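Local coordinates for protein BauA (Acinetobacter baumannii, PDB 6HCP) that probably takes up iron across the outer membrane as a TonB-dependent receptor for ferric preacinetobactin, at residues A146-M151 / G441-V447; K288-G294 / A306-S311; S347-K353 / W365-Y371. All coordinates share one frame; numbering follows the deposited sequence.

Contact 1 of 3, residues A146-M151 / G441-V447; sequences ALLNGM and GLRHQTV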
loop_
_atom_site.group_PDB
_atom_site.type_symbol
_atom_site.label_atom_id
_atom_site.label_comp_id
_atom_site.label_asym_id
_atom_site.label_seq_id
_atom_site.Cartn_x
_atom_site.Cartn_y
_atom_site.Cartn_z
ATOM N N ALA A 146 7.787 -18.349 41.608
ATOM C CA ALA A 146 7.704 -17.789 42.999
ATOM C C ALA A 146 8.970 -18.119 43.815
ATOM O O ALA A 146 9.476 -17.283 44.564
ATOM C CB ALA A 146 6.456 -18.267 43.712
ATOM N N LEU A 147 9.531 -19.312 43.642
ATOM C CA LEU A 147 10.766 -19.636 44.396
ATOM C C LEU A 147 11.839 -18.588 44.086
ATOM O O LEU A 147 12.535 -18.091 44.978
ATOM C CB LEU A 147 11.277 -21.046 44.064
ATOM C CG LEU A 147 12.694 -21.317 44.577
ATOM C CD1 LEU A 147 12.748 -21.209 46.102
ATOM C CD2 LEU A 147 13.231 -22.656 44.100
ATOM N N LEU A 148 11.979 -18.265 42.800
ATOM C CA LEU A 148 13.070 -17.388 42.320
ATOM C C LEU A 148 12.791 -15.924 42.646
ATOM O O LEU A 148 13.716 -15.165 42.900
ATOM C CB LEU A 148 13.213 -17.559 40.807
ATOM C CG LEU A 148 13.331 -18.989 40.300
ATOM C CD1 LEU A 148 13.471 -19.016 38.787
ATOM C CD2 LEU A 148 14.488 -19.700 40.980
ATOM N N ASN A 149 11.511 -15.516 42.549
ATOM C CA ASN A 149 11.163 -14.108 42.423
ATOM C C ASN A 149 10.179 -13.636 43.500
ATOM O O ASN A 149 9.920 -12.444 43.592
ATOM C CB ASN A 149 10.563 -13.815 41.043
ATOM C CG ASN A 149 11.628 -13.636 39.985
ATOM O OD1 ASN A 149 12.595 -12.926 40.218
ATOM N ND2 ASN A 149 11.501 -14.344 38.875
ATOM N N GLY A 150 9.579 -14.562 44.250
ATOM C CA GLY A 150 8.503 -14.191 45.150
ATOM C C GLY A 150 7.239 -13.823 44.379
ATOM O O GLY A 150 6.952 -14.381 43.325
ATOM N N MET A 151 6.336 -13.127 45.054
ATOM C CA MET A 151 5.073 -12.799 44.473
ATOM C C MET A 151 5.116 -11.334 44.064
ATOM O O MET A 151 5.112 -10.442 44.902
ATOM C CB MET A 151 3.930 -13.026 45.473
ATOM C CG MET A 151 2.538 -12.752 44.910
ATOM S SD MET A 151 1.254 -13.281 46.081
ATOM C CE MET A 151 1.428 -12.008 47.325
ATOM N N GLY A 441 14.845 -25.482 46.391
ATOM C CA GLY A 441 14.672 -24.359 47.265
ATOM C C GLY A 441 13.255 -24.234 47.797
ATOM O O GLY A 441 12.336 -24.931 47.359
ATOM N N LEU A 442 13.096 -23.312 48.745
ATOM C CA LEU A 442 11.770 -22.920 49.140
ATOM C C LEU A 442 11.745 -21.436 49.475
ATOM O O LEU A 442 12.779 -20.826 49.720
ATOM C CB LEU A 442 11.319 -23.802 50.308
ATOM C CG LEU A 442 11.927 -23.501 51.665
ATOM C CD1 LEU A 442 11.296 -22.270 52.291
ATOM C CD2 LEU A 442 11.735 -24.709 52.579
ATOM N N ARG A 443 10.525 -20.870 49.438
ATOM C CA ARG A 443 10.288 -19.507 49.810
ATOM C C ARG A 443 8.999 -19.424 50.638
ATOM O O ARG A 443 8.014 -20.064 50.337
ATOM C CB ARG A 443 10.215 -18.613 48.571
ATOM C CG ARG A 443 9.899 -17.158 48.868
ATOM C CD ARG A 443 9.965 -16.246 47.637
ATOM N NE ARG A 443 11.248 -16.289 46.954
ATOM C CZ ARG A 443 12.384 -15.792 47.425
ATOM N NH1 ARG A 443 12.359 -14.922 48.430
ATOM N NH2 ARG A 443 13.535 -16.170 46.869
ATOM N N HIS A 444 9.051 -18.610 51.686
ATOM C CA HIS A 444 7.906 -18.358 52.524
ATOM C C HIS A 444 7.468 -16.924 52.250
ATOM O O HIS A 444 8.259 -15.999 52.349
ATOM C CB HIS A 444 8.234 -18.572 54.018
ATOM C CG HIS A 444 7.041 -18.430 54.909
ATOM N ND1 HIS A 444 6.075 -19.413 54.990
ATOM C CD2 HIS A 444 6.662 -17.443 55.757
ATOM C CE1 HIS A 444 5.105 -18.996 55.783
ATOM N NE2 HIS A 444 5.459 -17.824 56.304
ATOM N N GLN A 445 6.202 -16.781 51.861
ATOM C CA GLN A 445 5.656 -15.534 51.323
ATOM C C GLN A 445 4.493 -15.074 52.216
ATOM O O GLN A 445 3.611 -15.868 52.514
ATOM C CB GLN A 445 5.143 -15.779 49.903
ATOM C CG GLN A 445 4.502 -14.552 49.260
ATOM C CD GLN A 445 5.548 -13.602 48.738
ATOM O OE1 GLN A 445 6.446 -13.981 47.980
ATOM N NE2 GLN A 445 5.441 -12.356 49.141
ATOM N N THR A 446 4.474 -13.785 52.544
ATOM C CA THR A 446 3.370 -13.182 53.251
ATOM C C THR A 446 2.777 -12.034 52.424
ATOM O O THR A 446 3.497 -11.327 51.757
ATOM C CB THR A 446 3.800 -12.713 54.652
ATOM O OG1 THR A 446 4.345 -13.848 55.331
ATOM C CG2 THR A 446 2.642 -12.193 55.476
ATOM N N VAL A 447 1.484 -11.757 52.629
ATOM C CA VAL A 447 0.802 -10.649 51.957
ATOM C C VAL A 447 -0.331 -10.133 52.849
ATOM O O VAL A 447 -1.043 -10.914 53.499
ATOM C CB VAL A 447 0.262 -11.086 50.588
ATOM C CG1 VAL A 447 -0.703 -12.235 50.707
ATOM C CG2 VAL A 447 -0.377 -9.935 49.837
HETATM O O HOH W 1 7.236 -10.783 46.924
#

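Contact 2 of 3, residues K288-G294 / A306-S311; sequences KGAMIRG and AAYGQS. With EDO (1,2-ethanediol), chain V.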
loop_
_atom_site.group_PDB
_atom_site.type_symbol
_atom_site.label_atom_id
_atom_site.label_comp_id
_atom_site.label_asym_id
_atom_site.label_seq_id
_atom_site.Cartn_x
_atom_site.Cartn_y
_atom_site.Cartn_z
ATOM N N LYS A 288 7.719 7.608 38.088
ATOM C CA LYS A 288 9.057 8.008 38.519
ATOM C C LYS A 288 9.605 6.901 39.409
ATOM O O LYS A 288 8.874 6.392 40.264
ATOM C CB LYS A 288 9.005 9.324 39.302
ATOM C CG LYS A 288 8.387 10.497 38.558
ATOM C CD LYS A 288 8.365 11.799 39.348
ATOM C CE LYS A 288 7.543 12.861 38.647
ATOM N NZ LYS A 288 7.602 14.158 39.355
ATOM N N GLY A 289 10.843 6.487 39.162
ATOM C CA GLY A 289 11.434 5.390 39.939
ATOM C C GLY A 289 12.904 5.612 40.225
ATOM O O GLY A 289 13.602 6.259 39.466
ATOM N N ALA A 290 13.414 4.902 41.232
ATOM C CA ALA A 290 14.828 4.953 41.580
ATOM C C ALA A 290 15.165 3.710 42.398
ATOM O O ALA A 290 14.307 3.196 43.129
ATOM C CB ALA A 290 15.135 6.215 42.353
ATOM N N MET A 291 16.335 3.138 42.130
ATOM C CA MET A 291 16.784 1.984 42.890
ATOM C C MET A 291 18.303 2.009 43.055
ATOM O O MET A 291 19.022 2.660 42.300
ATOM C CB MET A 291 16.386 0.668 42.232
ATOM C CG MET A 291 16.945 0.484 40.840
ATOM S SD MET A 291 16.401 -1.098 40.142
ATOM C CE MET A 291 17.288 -2.286 41.145
ATOM N N ILE A 292 18.752 1.333 44.112
ATOM C CA ILE A 292 20.160 1.174 44.379
ATOM C C ILE A 292 20.411 -0.280 44.731
ATOM O O ILE A 292 19.619 -0.909 45.452
ATOM C CB ILE A 292 20.634 2.122 45.497
ATOM C CG1 ILE A 292 22.139 1.975 45.747
ATOM C CG2 ILE A 292 19.830 1.907 46.767
ATOM C CD1 ILE A 292 22.711 3.097 46.582
ATOM N N ARG A 293 21.515 -0.792 44.205
ATOM C CA ARG A 293 21.978 -2.120 44.459
ATOM C C ARG A 293 23.434 -2.046 44.921
ATOM O O ARG A 293 24.243 -1.346 44.326
ATOM C CB ARG A 293 21.932 -2.986 43.196
ATOM C CG ARG A 293 20.536 -3.265 42.660
ATOM C CD ARG A 293 20.575 -4.080 41.376
ATOM N NE ARG A 293 21.136 -3.355 40.241
ATOM C CZ ARG A 293 21.978 -3.895 39.357
ATOM N NH1 ARG A 293 22.378 -5.148 39.508
ATOM N NH2 ARG A 293 22.375 -3.204 38.305
ATOM N N GLY A 294 23.742 -2.788 45.982
ATOM C CA GLY A 294 25.109 -2.892 46.509
ATOM C C GLY A 294 25.506 -4.341 46.655
ATOM O O GLY A 294 24.665 -5.186 46.928
ATOM N N ALA A 306 22.398 -6.048 48.607
ATOM C CA ALA A 306 21.184 -5.398 49.011
ATOM C C ALA A 306 20.707 -4.509 47.866
ATOM O O ALA A 306 21.520 -3.836 47.210
ATOM C CB ALA A 306 21.414 -4.599 50.265
ATOM N N ALA A 307 19.386 -4.473 47.692
ATOM C CA ALA A 307 18.714 -3.603 46.709
ATOM C C ALA A 307 17.517 -2.942 47.386
ATOM O O ALA A 307 16.817 -3.569 48.168
ATOM C CB ALA A 307 18.291 -4.422 45.514
ATOM N N TYR A 308 17.371 -1.636 47.161
ATOM C CA TYR A 308 16.273 -0.864 47.620
ATOM C C TYR A 308 15.805 0.035 46.475
ATOM O O TYR A 308 16.623 0.638 45.776
ATOM C CB TYR A 308 16.658 0.018 48.814
ATOM C CG TYR A 308 15.538 0.915 49.282
ATOM C CD1 TYR A 308 14.485 0.400 50.031
ATOM C CD2 TYR A 308 15.446 2.236 48.865
ATOM C CE1 TYR A 308 13.418 1.194 50.424
ATOM C CE2 TYR A 308 14.384 3.045 49.248
ATOM C CZ TYR A 308 13.370 2.521 50.035
ATOM O OH TYR A 308 12.289 3.273 50.384
ATOM N N GLY A 309 14.494 0.248 46.412
ATOM C CA GLY A 309 13.930 1.137 45.422
ATOM C C GLY A 309 12.585 1.676 45.825
ATOM O O GLY A 309 11.913 1.149 46.727
ATOM N N GLN A 310 12.134 2.667 45.053
ATOM C CA GLN A 310 10.836 3.251 45.213
ATOM C C GLN A 310 10.366 3.789 43.855
ATOM O O GLN A 310 11.170 4.189 42.993
ATOM C CB GLN A 310 10.882 4.379 46.251
ATOM C CG GLN A 310 11.981 5.377 45.970
ATOM C CD GLN A 310 12.125 6.388 47.082
ATOM O OE1 GLN A 310 12.243 7.585 46.835
ATOM N NE2 GLN A 310 12.058 5.912 48.316
ATOM N N SER A 311 9.052 3.935 43.723
ATOM C CA SER A 311 8.499 4.516 42.544
ATOM C C SER A 311 7.148 5.117 42.887
ATOM O O SER A 311 6.529 4.758 43.894
ATOM C CB SER A 311 8.401 3.500 41.409
ATOM O OG SER A 311 7.414 2.517 41.686
HETATM C C1 EDO V . 21.882 -8.465 42.971
HETATM O O1 EDO V . 23.280 -8.600 43.239
HETATM C C2 EDO V . 21.612 -6.986 42.774
HETATM O O2 EDO V . 22.886 -6.355 42.571
#

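Contact 3 of 3, residues S347-K353 / W365-Y371; sequences SADAGFK and WVANATY. With C8E ((hydroxyethyloxy)tri(ethyloxy)octane), chain B; C8E ((hydroxyethyloxy)tri(ethyloxy)octane), chain C.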
loop_
_atom_site.group_PDB
_atom_site.type_symbol
_atom_site.label_atom_id
_atom_site.label_comp_id
_atom_site.label_asym_id
_atom_site.label_seq_id
_atom_site.Cartn_x
_atom_site.Cartn_y
_atom_site.Cartn_z
ATOM N N SER A 347 10.360 -1.051 47.751
ATOM C CA SER A 347 10.688 -2.440 47.612
ATOM C C SER A 347 12.154 -2.677 47.975
ATOM O O SER A 347 13.017 -1.809 47.847
ATOM C CB SER A 347 10.367 -2.951 46.217
ATOM O OG SER A 347 11.048 -2.183 45.271
ATOM N N ALA A 348 12.433 -3.901 48.401
ATOM C CA ALA A 348 13.778 -4.251 48.837
ATOM C C ALA A 348 13.993 -5.740 48.640
ATOM O O ALA A 348 13.050 -6.535 48.741
ATOM C CB ALA A 348 13.971 -3.833 50.284
ATOM N N ASP A 349 15.263 -6.103 48.466
ATOM C CA ASP A 349 15.699 -7.470 48.295
ATOM C C ASP A 349 17.165 -7.518 48.725
ATOM O O ASP A 349 17.990 -6.775 48.152
ATOM C CB ASP A 349 15.536 -7.901 46.836
ATOM C CG ASP A 349 16.017 -9.303 46.507
ATOM O OD1 ASP A 349 16.544 -9.985 47.413
ATOM O OD2 ASP A 349 15.850 -9.712 45.335
ATOM N N ALA A 350 17.449 -8.274 49.789
ATOM C CA ALA A 350 18.810 -8.394 50.338
ATOM C C ALA A 350 19.093 -9.855 50.670
ATOM O O ALA A 350 18.196 -10.609 51.040
ATOM C CB ALA A 350 18.953 -7.515 51.557
ATOM N N GLY A 351 20.359 -10.259 50.538
ATOM C CA GLY A 351 20.705 -11.619 50.837
ATOM C C GLY A 351 22.197 -11.887 50.760
ATOM O O GLY A 351 23.017 -10.976 50.710
ATOM N N PHE A 352 22.498 -13.181 50.736
ATOM C CA PHE A 352 23.819 -13.696 50.649
ATOM C C PHE A 352 23.826 -14.746 49.553
ATOM O O PHE A 352 22.850 -15.480 49.385
ATOM C CB PHE A 352 24.250 -14.340 51.972
ATOM C CG PHE A 352 24.398 -13.367 53.116
ATOM C CD1 PHE A 352 25.590 -12.693 53.327
ATOM C CD2 PHE A 352 23.336 -13.101 53.960
ATOM C CE1 PHE A 352 25.719 -11.777 54.361
ATOM C CE2 PHE A 352 23.459 -12.168 54.979
ATOM C CZ PHE A 352 24.638 -11.483 55.154
ATOM N N LYS A 353 24.993 -14.905 48.930
ATOM C CA LYS A 353 25.254 -15.993 48.022
ATOM C C LYS A 353 26.606 -16.599 48.402
ATOM O O LYS A 353 27.514 -15.866 48.762
ATOM C CB LYS A 353 25.323 -15.507 46.569
ATOM C CG LYS A 353 24.074 -14.821 46.043
ATOM C CD LYS A 353 24.174 -14.347 44.597
ATOM C CE LYS A 353 22.877 -13.722 44.121
ATOM N NZ LYS A 353 22.894 -13.434 42.667
ATOM N N TRP A 365 24.679 -21.491 46.471
ATOM C CA TRP A 365 23.453 -21.266 47.208
ATOM C C TRP A 365 23.187 -19.770 47.291
ATOM O O TRP A 365 24.097 -18.945 47.168
ATOM C CB TRP A 365 23.507 -21.909 48.606
ATOM C CG TRP A 365 24.611 -21.348 49.453
ATOM C CD1 TRP A 365 25.883 -21.834 49.543
ATOM C CD2 TRP A 365 24.564 -20.187 50.295
ATOM N NE1 TRP A 365 26.630 -21.040 50.367
ATOM C CE2 TRP A 365 25.855 -20.017 50.838
ATOM C CE3 TRP A 365 23.568 -19.267 50.641
ATOM C CZ2 TRP A 365 26.168 -18.989 51.723
ATOM C CZ3 TRP A 365 23.888 -18.228 51.490
ATOM C CH2 TRP A 365 25.173 -18.082 52.013
ATOM N N VAL A 366 21.924 -19.441 47.593
ATOM C CA VAL A 366 21.509 -18.097 47.824
ATOM C C VAL A 366 20.401 -18.098 48.886
ATOM O O VAL A 366 19.585 -19.011 48.937
ATOM C CB VAL A 366 21.020 -17.445 46.511
ATOM C CG1 VAL A 366 19.974 -18.298 45.816
ATOM C CG2 VAL A 366 20.503 -16.035 46.736
ATOM N N ALA A 367 20.393 -17.047 49.703
ATOM C CA ALA A 367 19.344 -16.836 50.683
ATOM C C ALA A 367 18.987 -15.356 50.660
ATOM O O ALA A 367 19.868 -14.512 50.709
ATOM C CB ALA A 367 19.787 -17.262 52.064
ATOM N N ASN A 368 17.682 -15.049 50.670
ATOM C CA ASN A 368 17.300 -13.665 50.599
ATOM C C ASN A 368 16.021 -13.398 51.389
ATOM O O ASN A 368 15.331 -14.315 51.865
ATOM C CB ASN A 368 17.193 -13.193 49.139
ATOM C CG ASN A 368 15.909 -13.618 48.453
ATOM O OD1 ASN A 368 15.317 -14.635 48.810
ATOM N ND2 ASN A 368 15.528 -12.890 47.406
ATOM N N ALA A 369 15.802 -12.102 51.600
ATOM C CA ALA A 369 14.604 -11.543 52.161
ATOM C C ALA A 369 14.131 -10.415 51.249
ATOM O O ALA A 369 14.958 -9.615 50.794
ATOM C CB ALA A 369 14.891 -11.026 53.554
ATOM N N THR A 370 12.816 -10.368 50.988
ATOM C CA THR A 370 12.242 -9.331 50.121
ATOM C C THR A 370 11.099 -8.638 50.858
ATOM O O THR A 370 10.437 -9.241 51.714
ATOM C CB THR A 370 11.751 -9.901 48.780
ATOM O OG1 THR A 370 10.522 -10.615 48.954
ATOM C CG2 THR A 370 12.766 -10.803 48.126
ATOM N N TYR A 371 10.839 -7.397 50.445
ATOM C CA TYR A 371 9.762 -6.566 50.969
ATOM C C TYR A 371 9.200 -5.718 49.818
ATOM O O TYR A 371 9.945 -5.173 49.012
ATOM C CB TYR A 371 10.258 -5.676 52.114
ATOM C CG TYR A 371 10.986 -6.423 53.210
ATOM C CD1 TYR A 371 10.297 -6.933 54.304
ATOM C CD2 TYR A 371 12.349 -6.693 53.124
ATOM C CE1 TYR A 371 10.943 -7.652 55.299
ATOM C CE2 TYR A 371 13.012 -7.418 54.107
ATOM C CZ TYR A 371 12.302 -7.902 55.195
ATOM O OH TYR A 371 12.930 -8.608 56.177
HETATM C C1 C8E B . 15.642 -18.204 54.709
HETATM C C2 C8E B . 16.811 -17.367 55.173
HETATM C C3 C8E B . 16.628 -15.880 54.899
HETATM C C4 C8E B . 17.971 -15.159 54.724
HETATM C C5 C8E B . 17.831 -13.644 54.864
HETATM C C6 C8E B . 19.060 -12.884 54.407
HETATM C C7 C8E B . 18.885 -11.398 54.708
HETATM C C8 C8E B . 20.175 -10.750 55.194
HETATM O O9 C8E B . 20.365 -9.432 54.666
HETATM C C10 C8E B . 21.723 -9.231 54.260
HETATM C C11 C8E B . 22.069 -7.759 54.265
HETATM O O12 C8E B . 23.122 -7.587 53.332
HETATM C C1 C8E C . 34.325 -13.404 56.170
HETATM C C2 C8E C . 33.156 -13.878 57.019
HETATM C C3 C8E C . 32.182 -12.759 57.404
HETATM C C4 C8E C . 30.831 -13.290 57.920
HETATM C C5 C8E C . 29.648 -12.381 57.556
HETATM C C6 C8E C . 28.268 -12.971 57.902
HETATM C C7 C8E C . 27.870 -14.137 56.989
HETATM C C8 C8E C . 26.389 -14.533 57.082
HETATM O O9 C8E C . 26.048 -15.679 56.264
HETATM C C10 C8E C . 24.635 -15.955 56.329
HETATM C C11 C8E C . 24.212 -17.108 55.428
HETATM O O12 C8E C . 22.815 -17.426 55.584
HETATM C C13 C8E C . 22.564 -18.838 55.618
HETATM C C14 C8E C . 21.150 -19.155 55.146
HETATM O O15 C8E C . 20.693 -20.397 55.697
HETATM C C16 C8E C . 19.328 -20.359 56.150
HETATM C C17 C8E C . 18.988 -21.567 57.034
HETATM O O18 C8E C . 17.609 -21.606 57.460
HETATM C C19 C8E C . 17.272 -20.661 58.490
HETATM C C20 C8E C . 15.932 -20.985 59.155
HETATM O O21 C8E C . 15.234 -19.786 59.527
#

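Contact 1 of 3, residues A146-M151 / G441-V447
The interface between the plug and the wall of the TonB-dependent receptor barrel is closed here by Arg443 and Gln445 of strand 436-451, whose side chains reach the end of the short plug helix 146-149 and the turn that follows it. Arg443 grips one atom, the carbonyl oxygen of Leu147, with two nitrogens in a side-on approach: NE to Leu147 O is 3.0 Å and NH2 to Leu147 O is 2.9 Å. The oxygen lies almost in the guanidinium plane, yet the two donors meet it differently. NE sits well above the carbonyl plane, while NH2 comes in at a C=O...N angle of 160°. NE also makes a weak bond to Ala146 O, at 3.1 Å, an oxygen that already accepts the backbone N-H of Gly150. The arginine chain, extended as far as CD, puts CD 3.5 Å from CA of Gly150, which leaves the helix with a positive phi; the bend at chi3 (-56°) then turns NE to the carbonyls.

Two residues along the strand, Gln445 OE1 accepts a weak bond from Met151 N (3.1 Å), and a water donates to Met151 O and accepts from Gln445 NE2. Van der Waals packing flanks this polar strip at both ends. Leu147 CD1 rests on the strand backbone, 3.4 Å from Leu442 N, and the methyl Met151 CE makes an apolar contact with Val447 CB at 3.6 Å, the side chains crossing at about a right angle. Beyond the interface, Arg443 NH1 bonds to Ser422 and the guanidinium makes a cation-pi contact with Phe51. A buried positive group thus meets carbonyl oxygens at the C-terminal end of a helix, where the partial negative charge probably steadies it; the paired bonds to Leu147 O, helped by the weak ones, tie plug backbone to barrel wall.

Contact 2 of 3, residues K288-G294 / A306-S311
The carbonyl oxygen of Ala306 takes the shortest hydrogen bond between the strands, from Gly294 N at 2.7 Å with an N-H...O angle of 167°, and Arg293 CA adds a CA-H...O contact to the same oxygen. Gly294 O receives Ala306 N in return, and two further reciprocal pairs follow: Ile292 with Tyr308, and Ala290 with Gln310. Alternating with them are the non-hydrogen-bonded pairs, in which the chains draw closer. Met291 and Gly309 are such a pair, their CA atoms 3.9 Å apart; Gly309 has no side chain on this face, and Met291 CB lies 4.1 Å from Gly309 CA. At the far end, Gly289 pairs with Ser311, whose CB lies 3.1 Å from Lys288 O.

Arg293 and Ala307 pack through their aliphatic parts, Arg293 CG against Ala307 CB at 3.8 Å. With CG opposite the carbonyl carbon (chi1 -66°) and a bend at chi3, the arginine chain then leads away from strand 302-318, and NH1 makes a weak 3.3 Å bond to O2 of a 1,2-ethanediol, probably from the crystallisation liquor, which also bonds to Glu295. NH2 is held by Tyr167 OH, and Phe241 provides a cation-pi partner. On this same face Met291 and Arg293 touch Asn119, and Ser311 OG bonds to Gly123 O of the plug and to Lys345 NZ of strand 331-358; Met291, Arg293, Ala307 and Ser311 thus look inward. The other face carries Ala290, Ile292, Ala306, Tyr308 and Gln310, with Ile292 CG2 4.2 Å from Tyr308 CB. Antiparallel neighbours at 175°, joined as a hairpin and alternating between plug-facing and outward side chains, are characteristic of an outer-membrane beta barrel.

Contact 3 of 3, residues S347-K353 / W365-Y371
Asn368 ND2 donates to Asp349 OD1 across the two strands at 3.1 Å. The amide reaches the oxygen from above the carboxylate plane, 39° out of it, and the two flat groups are turned 64° against each other. Thr370 lies side by side with Asp349, its methyl CG2 3.9 Å from Asp349 CG. Gly351, which faces Asn368, has no side chain on this face, and its CA comes within 3.0 Å of Ala367 O.

Three reciprocal backbone pairs, Ala348 with Tyr371, Ala350 with Ala369 and Phe352 with Ala367, join the strands as one antiparallel hairpin of the barrel wall. On its outward face Trp365, its CG set between backbone N and carbonyl carbon (chi1 61°), swings its six-membered ring toward the neighbouring strand, so that CH2 lies 3.9 Å from Phe352 CB. Two detergent molecules touch the Phe352 ring: part of one lies over a face, and C10 of the other is 3.5 Å from Phe352 CE2.

Further out on the inner face, Asp349 OD1 also bonds to Tyr305 OH, Asn368 OD1 is taken by Arg443, and Thr370 OG1 pairs with Ser422 OG, while Ser347 OG bonds to the plug at Phe122 O.

All three contacts involve the barrel wall, but contact 1 alone joins it to the plug helix, whereas contacts 2 and 3 lie within hairpins nested in the chain between its two segments. Contacts 2 and 3 are adjacent in the sheet: Ala307 N lies 2.7 Å from Asp349 O and Gly309 O lies 2.9 Å from Ser347 N, probable hydrogen bonds between strands 302-318 and 331-358. Contact 1 meets contact 3 through Arg443 NH1, 3.0 Å from Asn368 OD1, a probable hydrogen bond linking the plug helix to contact 3. Contacts 1 and 2 do not touch; their nearest atoms are about 12 Å apart.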